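Local coordinates for protein 5'-methylthioadenosine nucleosidase / s-adenosylhomocysteine nucleosidase (Brucella melitensis bv. 1, PDB 4PR3) that is a nucleosidase of the phosphorylase superfamily, with a mixed alpha/beta fold, and binds adenine in a pocket at the subunit interface, at residues Ala48-Pro53 with Gly216-Val221; Val84-Ser89 with Met168-Cys173; Asp112-Pro115 with Glu119-Val122. All blocks are in the same frame, centred on the assembly; numbering follows the deposited sequence.

Interaction 1: Ala48-Pro53 with Gly216-Val221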
loop_
_atom_site.group_PDB
_atom_site.type_symbol
_atom_site.label_atom_id
_atom_site.label_comp_id
_atom_site.label_asym_id
_atom_site.label_seq_id
_atom_site.Cartn_x
_atom_site.Cartn_y
_atom_site.Cartn_z
ATOM N N ALA A 48 -6.711 -9.731 -24.259
ATOM C CA ALA A 48 -7.402 -10.968 -23.913
ATOM C C ALA A 48 -6.841 -12.156 -24.690
ATOM O O ALA A 48 -6.879 -13.293 -24.217
ATOM C CB ALA A 48 -8.897 -10.830 -24.157
ATOM N N LYS A 49 -6.320 -11.886 -25.883
ATOM C CA LYS A 49 -5.704 -12.928 -26.694
ATOM C C LYS A 49 -4.380 -13.399 -26.095
ATOM O O LYS A 49 -4.033 -14.575 -26.187
ATOM C CB LYS A 49 -5.504 -12.449 -28.138
ATOM C CG LYS A 49 -6.797 -12.367 -28.946
ATOM C CD LYS A 49 -6.545 -12.042 -30.419
ATOM C CE LYS A 49 -6.181 -10.576 -30.622
ATOM N NZ LYS A 49 -6.032 -10.216 -32.065
ATOM N N LEU A 50 -3.649 -12.476 -25.474
ATOM C CA LEU A 50 -2.313 -12.766 -24.952
ATOM C C LEU A 50 -2.265 -13.461 -23.588
ATOM O O LEU A 50 -1.467 -14.374 -23.389
ATOM C CB LEU A 50 -1.471 -11.488 -24.923
ATOM C CG LEU A 50 -1.302 -10.804 -26.282
ATOM C CD1 LEU A 50 -0.617 -9.461 -26.128
ATOM C CD2 LEU A 50 -0.526 -11.695 -27.234
ATOM N N PHE A 51 -3.106 -13.034 -22.647
ATOM C CA PHE A 51 -3.038 -13.575 -21.289
ATOM C C PHE A 51 -4.305 -13.367 -20.465
ATOM O O PHE A 51 -5.247 -12.701 -20.902
ATOM C CB PHE A 51 -1.864 -12.941 -20.539
ATOM C CG PHE A 51 -1.917 -11.439 -20.491
ATOM C CD1 PHE A 51 -2.661 -10.785 -19.521
ATOM C CD2 PHE A 51 -1.224 -10.679 -21.419
ATOM C CE1 PHE A 51 -2.718 -9.402 -19.483
ATOM C CE2 PHE A 51 -1.277 -9.298 -21.386
ATOM C CZ PHE A 51 -2.023 -8.658 -20.416
ATOM N N THR A 52 -4.301 -13.932 -19.260
ATOM C CA THR A 52 -5.341 -13.680 -18.266
ATOM C C THR A 52 -4.720 -13.015 -17.039
ATOM O O THR A 52 -3.956 -13.644 -16.305
ATOM C CB THR A 52 -6.049 -14.975 -17.828
ATOM O OG1 THR A 52 -6.522 -15.683 -18.980
ATOM C CG2 THR A 52 -7.226 -14.654 -16.916
ATOM N N PRO A 53 -5.038 -11.732 -16.821
ATOM C CA PRO A 53 -4.455 -10.941 -15.734
ATOM C C PRO A 53 -5.044 -11.237 -14.357
ATOM O O PRO A 53 -6.233 -11.520 -14.226
ATOM C CB PRO A 53 -4.795 -9.505 -16.137
ATOM C CG PRO A 53 -6.069 -9.634 -16.892
ATOM C CD PRO A 53 -5.976 -10.941 -17.636
ATOM N N GLY A 216 0.724 -4.914 -28.372
ATOM C CA GLY A 216 1.911 -4.882 -29.203
ATOM C C GLY A 216 3.169 -4.878 -28.358
ATOM O O GLY A 216 4.143 -5.557 -28.676
ATOM N N ALA A 217 3.144 -4.115 -27.269
ATOM C CA ALA A 217 4.276 -4.054 -26.353
ATOM C C ALA A 217 4.492 -5.389 -25.649
ATOM O O ALA A 217 5.627 -5.824 -25.471
ATOM C CB ALA A 217 4.076 -2.944 -25.335
ATOM N N VAL A 218 3.398 -6.033 -25.253
ATOM C CA VAL A 218 3.467 -7.325 -24.575
ATOM C C VAL A 218 4.121 -8.367 -25.473
ATOM O O VAL A 218 4.960 -9.149 -25.021
ATOM C CB VAL A 218 2.069 -7.800 -24.111
ATOM C CG1 VAL A 218 2.086 -9.273 -23.735
ATOM C CG2 VAL A 218 1.588 -6.957 -22.942
ATOM N N ALA A 219 3.747 -8.357 -26.749
ATOM C CA ALA A 219 4.362 -9.227 -27.744
ATOM C C ALA A 219 5.883 -9.050 -27.799
ATOM O O ALA A 219 6.625 -10.025 -27.918
ATOM C CB ALA A 219 3.750 -8.982 -29.110
ATOM N N ARG A 220 6.343 -7.807 -27.702
ATOM C CA ARG A 220 7.776 -7.531 -27.748
ATOM C C ARG A 220 8.484 -7.969 -26.469
ATOM O O ARG A 220 9.655 -8.346 -26.499
ATOM C CB ARG A 220 8.041 -6.048 -28.017
ATOM C CG ARG A 220 7.245 -5.491 -29.182
ATOM C CD ARG A 220 7.671 -4.079 -29.523
ATOM N NE ARG A 220 8.909 -4.074 -30.290
ATOM C CZ ARG A 220 8.963 -4.015 -31.616
ATOM N NH1 ARG A 220 7.843 -3.948 -32.324
ATOM N NH2 ARG A 220 10.136 -4.019 -32.231
ATOM N N VAL A 221 7.775 -7.917 -25.346
ATOM C CA VAL A 221 8.356 -8.334 -24.075
ATOM C C VAL A 221 8.525 -9.850 -24.023
ATOM O O VAL A 221 9.588 -10.349 -23.651
ATOM C CB VAL A 221 7.517 -7.862 -22.868
ATOM C CG1 VAL A 221 8.099 -8.407 -21.572
ATOM C CG2 VAL A 221 7.451 -6.342 -22.826
#
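Val218 of helix 207-226 meets Leu50 and Phe51 of 48-53, and these three side chains make the contact. Leu50 does most on its side. Its CD1 methyl sits 3.6 Å from CG1 of Val218 and touches CB of the same valine almost as closely, the two side chains running alongside each other and pointing opposite ways. Val218 thus meets Leu50 with CG1 and CB, and its CG1 also comes within 4.1 Å of CE2 of Phe51, whereas CG2 meets the ring and not the leucine. The valine's CG1 is anti to the backbone N (chi1 165°), which leaves CG2 beside that N and aimed at the phenylalanine.

The ring of Phe51 receives that methyl at its rim. CE2 lies 4.0 Å from CG2 of Val218, and the methyl is near the ring plane rather than over a face. With chi1 at 56°, CG of Phe51 is tucked between the backbone N and the carbonyl carbon, and from there the ring reaches inward to stack with Tyr35.

Helix 207-226 lies on the mixed sheet here: Val218 also rests on the neighbouring parallel strands 83-91 and 184-192, on the latter through Leu187. Residues 48-53 are thereby joined to the helix that lies on these strands. The polar backbone atoms nearby look elsewhere, Leu50 O accepting from Lys26 NZ and Phe51 O bonding to Tyr43 OH.

No hydrogen bond links 48-53 to 216-221. The joint is wholly apolar and rests on the fit of two methyls against a leucine branch and a ring edge, so dispersion and the burial of hydrocarbon hold it, without the directional demand of polar pairs.

Interaction 2: Val84-Ser89 with Met168-Cys173. With ADE (adenine), chain C.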
loop_
_atom_site.group_PDB
_atom_site.type_symbol
_atom_site.label_atom_id
_atom_site.label_comp_id
_atom_site.label_asym_id
_atom_site.label_seq_id
_atom_site.Cartn_x
_atom_site.Cartn_y
_atom_site.Cartn_z
ATOM N N VAL A 84 7.041 -10.609 -13.034
ATOM C CA VAL A 84 5.722 -10.008 -12.893
ATOM C C VAL A 84 5.628 -8.769 -13.779
ATOM O O VAL A 84 6.507 -7.906 -13.746
ATOM C CB VAL A 84 5.416 -9.617 -11.433
ATOM C CG1 VAL A 84 4.111 -8.837 -11.352
ATOM C CG2 VAL A 84 5.353 -10.855 -10.551
ATOM N N ILE A 85 4.572 -8.691 -14.580
ATOM C CA ILE A 85 4.363 -7.527 -15.432
ATOM C C ILE A 85 3.164 -6.706 -14.971
ATOM O O ILE A 85 2.018 -7.137 -15.092
ATOM C CB ILE A 85 4.156 -7.910 -16.916
ATOM C CG1 ILE A 85 5.357 -8.691 -17.454
ATOM C CG2 ILE A 85 3.924 -6.667 -17.756
ATOM C CD1 ILE A 85 5.184 -10.193 -17.405
ATOM N N SER A 86 3.441 -5.521 -14.441
ATOM C CA SER A 86 2.393 -4.566 -14.116
ATOM C C SER A 86 2.102 -3.713 -15.342
ATOM O O SER A 86 2.992 -3.052 -15.874
ATOM C CB SER A 86 2.826 -3.678 -12.948
ATOM O OG SER A 86 1.979 -2.552 -12.813
ATOM N N LEU A 87 0.857 -3.730 -15.802
ATOM C CA LEU A 87 0.493 -2.933 -16.966
ATOM C C LEU A 87 -0.918 -2.362 -16.858
ATOM O O LEU A 87 -1.775 -2.924 -16.182
ATOM C CB LEU A 87 0.660 -3.738 -18.259
ATOM C CG LEU A 87 -0.434 -4.733 -18.645
ATOM C CD1 LEU A 87 -0.214 -5.197 -20.071
ATOM C CD2 LEU A 87 -0.468 -5.922 -17.695
ATOM N N GLY A 88 -1.146 -1.243 -17.534
ATOM C CA GLY A 88 -2.410 -0.535 -17.457
ATOM C C GLY A 88 -2.277 0.820 -18.117
ATOM O O GLY A 88 -1.433 1.009 -18.992
ATOM N N SER A 89 -3.109 1.772 -17.715
ATOM C CA SER A 89 -3.012 3.107 -18.286
ATOM C C SER A 89 -2.276 4.058 -17.351
ATOM O O SER A 89 -1.949 3.706 -16.216
ATOM C CB SER A 89 -4.406 3.655 -18.599
ATOM O OG SER A 89 -5.183 3.759 -17.420
HETATM N N MSE A 168 -1.549 4.767 -10.347
HETATM C CA MSE A 168 -1.937 4.468 -8.972
HETATM C C MSE A 168 -1.429 3.170 -8.338
HETATM O O MSE A 168 -1.767 2.870 -7.195
HETATM C CB MSE A 168 -3.444 4.611 -8.837
HETATM C CG MSE A 168 -3.892 5.981 -9.288
HETATM SE SE MSE A 168 -5.797 6.124 -9.456
HETATM C CE MSE A 168 -6.266 5.675 -7.613
ATOM N N GLU A 169 -0.632 2.402 -9.074
ATOM C CA GLU A 169 -0.347 1.010 -8.708
ATOM C C GLU A 169 1.130 0.630 -8.612
ATOM O O GLU A 169 1.577 0.108 -7.595
ATOM C CB GLU A 169 -1.086 0.025 -9.620
ATOM C CG GLU A 169 -2.563 -0.131 -9.291
ATOM C CD GLU A 169 -3.419 0.946 -9.929
ATOM O OE1 GLU A 169 -3.163 1.291 -11.107
ATOM O OE2 GLU A 169 -4.344 1.447 -9.252
ATOM N N THR A 170 1.854 0.845 -9.705
ATOM C CA THR A 170 3.157 0.226 -9.956
ATOM C C THR A 170 4.151 0.194 -8.792
ATOM O O THR A 170 4.733 -0.854 -8.523
ATOM C CB THR A 170 3.830 0.886 -11.172
ATOM O OG1 THR A 170 2.949 0.807 -12.297
ATOM C CG2 THR A 170 5.145 0.197 -11.510
ATOM N N TYR A 171 4.346 1.311 -8.096
ATOM C CA TYR A 171 5.291 1.322 -6.977
ATOM C C TYR A 171 4.894 0.321 -5.891
ATOM O O TYR A 171 5.748 -0.286 -5.249
ATOM C CB TYR A 171 5.444 2.721 -6.372
ATOM C CG TYR A 171 6.356 2.753 -5.166
ATOM C CD1 TYR A 171 7.724 2.960 -5.310
ATOM C CD2 TYR A 171 5.852 2.569 -3.883
ATOM C CE1 TYR A 171 8.560 2.979 -4.210
ATOM C CE2 TYR A 171 6.678 2.584 -2.784
ATOM C CZ TYR A 171 8.030 2.789 -2.950
ATOM O OH TYR A 171 8.850 2.805 -1.846
ATOM N N ALA A 172 3.594 0.160 -5.682
ATOM C CA ALA A 172 3.105 -0.809 -4.714
ATOM C C ALA A 172 3.400 -2.233 -5.185
ATOM O O ALA A 172 3.681 -3.118 -4.375
ATOM C CB ALA A 172 1.621 -0.617 -4.477
ATOM N N CYS A 173 3.336 -2.445 -6.496
ATOM C CA CYS A 173 3.665 -3.743 -7.075
ATOM C C CYS A 173 5.136 -4.055 -6.867
ATOM O O CYS A 173 5.502 -5.187 -6.548
ATOM C CB CYS A 173 3.348 -3.766 -8.570
ATOM S SG CYS A 173 1.597 -3.606 -8.971
HETATM N N9 ADE C . -4.122 6.354 -14.571
HETATM C C8 ADE C . -4.580 6.871 -15.751
HETATM N N7 ADE C . -4.665 8.179 -15.757
HETATM C C5 ADE C . -4.233 8.546 -14.493
HETATM C C6 ADE C . -4.088 9.799 -13.866
HETATM N N6 ADE C . -4.378 10.961 -14.461
HETATM N N1 ADE C . -3.634 9.815 -12.596
HETATM C C2 ADE C . -3.346 8.653 -11.998
HETATM N N3 ADE C . -3.443 7.416 -12.484
HETATM C C4 ADE C . -3.898 7.434 -13.748
HETATM O O HOH W 1 3.521 -0.300 -14.884
#
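Ser86 and Thr170 bring their hydroxyls to 3.5 Å, OG to OG1, while Cys173, one helical turn on, sets SG 4.0 Å from the same Ser86 OG. The serine reaches across because its OG stands anti to the backbone N (chi1 166°). A water bridges the two segments, donating to Ser86 O at 3.0 Å and to Thr170 OG1 at 2.9 Å.

This is the meeting of central strand 83-91 with the first turn of helix 170-180, in the sheet-and-helix core of a phosphorylase-superfamily fold. Glu169 takes the N-cap position of that helix, and its OE2 is bonded to Gly59 N.

The next shell grips the hydroxyls. Arg188 NH2, on neighbouring strand 184-192, bonds Ser86 OG and, weakly, Thr170 OG1. Asp167 OD2 is bonded to both Thr170 OG1 and Glu169 N, which is consistent with Asp167 positioning the start of the helix.

Both segments run at one end into the adenine pocket. Ser89 OG is 3.6 Å from C8 of adenine, and selenomethionine Met168 brings CG to 3.5 Å from its N3; Val153 O and Asp192 OD2 hydrogen-bond the base, and Met111 of the second subunit packs on Met168.

Interaction 3: Asp112-Pro115 with Glu119-Val122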
loop_
_atom_site.group_PDB
_atom_site.type_symbol
_atom_site.label_atom_id
_atom_site.label_comp_id
_atom_site.label_asym_id
_atom_site.label_seq_id
_atom_site.Cartn_x
_atom_site.Cartn_y
_atom_site.Cartn_z
ATOM N N ASP A 112 6.016 11.674 1.895
ATOM C CA ASP A 112 6.814 12.838 2.260
ATOM C C ASP A 112 7.199 12.796 3.740
ATOM O O ASP A 112 6.363 13.020 4.612
ATOM C CB ASP A 112 6.021 14.114 1.964
ATOM C CG ASP A 112 6.886 15.359 1.974
ATOM O OD1 ASP A 112 8.074 15.264 2.351
ATOM O OD2 ASP A 112 6.374 16.439 1.609
ATOM N N ALA A 113 8.472 12.524 4.015
ATOM C CA ALA A 113 9.014 12.567 5.373
ATOM C C ALA A 113 9.815 13.837 5.662
ATOM O O ALA A 113 10.413 13.966 6.729
ATOM C CB ALA A 113 9.844 11.328 5.668
ATOM N N SER A 114 9.854 14.752 4.696
ATOM C CA SER A 114 10.693 15.955 4.790
ATOM C C SER A 114 10.611 16.808 6.071
ATOM O O SER A 114 11.632 17.353 6.494
ATOM C CB SER A 114 10.560 16.831 3.536
ATOM O OG SER A 114 9.207 17.059 3.203
ATOM N N PRO A 115 9.413 16.944 6.679
ATOM C CA PRO A 115 9.371 17.678 7.951
ATOM C C PRO A 115 10.357 17.161 9.003
ATOM O O PRO A 115 10.867 17.956 9.791
ATOM C CB PRO A 115 7.931 17.467 8.420
ATOM C CG PRO A 115 7.157 17.375 7.156
ATOM C CD PRO A 115 8.053 16.655 6.181
ATOM N N GLU A 119 14.622 13.416 2.406
ATOM C CA GLU A 119 14.323 13.892 1.058
ATOM C C GLU A 119 12.911 13.465 0.677
ATOM O O GLU A 119 12.492 12.357 1.009
ATOM C CB GLU A 119 15.324 13.330 0.044
ATOM C CG GLU A 119 15.053 13.760 -1.396
ATOM C CD GLU A 119 15.958 13.068 -2.403
ATOM O OE1 GLU A 119 16.920 12.396 -1.978
ATOM O OE2 GLU A 119 15.701 13.193 -3.623
ATOM N N LYS A 120 12.177 14.344 -0.003
ATOM C CA LYS A 120 10.829 14.022 -0.466
ATOM C C LYS A 120 10.829 12.750 -1.304
ATOM O O LYS A 120 11.695 12.569 -2.157
ATOM C CB LYS A 120 10.240 15.170 -1.290
ATOM C CG LYS A 120 9.598 16.281 -0.475
ATOM C CD LYS A 120 8.841 17.254 -1.375
ATOM C CE LYS A 120 8.133 18.333 -0.563
ATOM N NZ LYS A 120 7.399 19.299 -1.430
ATOM N N GLY A 121 9.866 11.870 -1.046
ATOM C CA GLY A 121 9.725 10.640 -1.804
ATOM C C GLY A 121 10.469 9.462 -1.208
ATOM O O GLY A 121 10.280 8.324 -1.633
ATOM N N VAL A 122 11.315 9.730 -0.220
ATOM C CA VAL A 122 12.105 8.682 0.417
ATOM C C VAL A 122 11.412 8.145 1.666
ATOM O O VAL A 122 10.919 8.914 2.495
ATOM C CB VAL A 122 13.523 9.182 0.776
ATOM C CG1 VAL A 122 14.304 8.107 1.510
ATOM C CG2 VAL A 122 14.264 9.613 -0.480
HETATM O O HOH W 2 10.327 11.674 2.404
#
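Asp112 and Lys120 bring their CA atoms to 5.0 Å where a type II turn, Glu119 to Val122, folds back on 112-115, closed by Val122 N to Glu119 O at 3.1 Å. Gly121 is third in the turn, with a phi of 91°. The extended Lys120 chain passes at a slant by the Asp112 carboxylate. The lysine uses its methylenes, CE lying 3.4 Å from OD2 with CG also against the carboxylate and against CB of Ser114. Its NZ stays 4.3 Å from OD2, beyond a salt bridge, though the opposite charges probably attract.

On its own side, Asp112 OD1 accepts from Ser114 N at 3.0 Å, an Asx turn, though OD1 lies too close to a neighbour in the model and the bond is doubtful. All of this lies in the long loop between strands 100-108 and 132-133, which extends onto the second subunit. Asp112 makes backbone hydrogen bonds there and packs on its Asn151, Ala113 on its Ile152, residues whose counterparts in this chain line the adenine pocket.

A water, not a direct hydrogen bond, bridges the segments: it accepts from Ala113 N at 2.6 Å and donates to Glu119 O at 2.7 Å and to Val122 O at 2.8 Å.

In the fold
The three contacts are nested along the chain: interaction 3 falls inside the loop closed by interaction 2, which falls inside that of interaction 1. Strand 83-91 joins the first two, whose centres are about 15 Å apart and which touch through Leu87. Helices 207-226 and 170-180 both pack on this strand, through neighbouring residues Leu87 and Ser86. Interaction 3 stands apart in a peripheral loop, its centre about 22 Å from that of interaction 2 and about 37 Å from that of interaction 1, on the opposite side of the chain's centre from the latter. Interactions 2 and 3 both touch the second subunit, which connects the core beside adenine with the dimer interface; interaction 1 lies away from it.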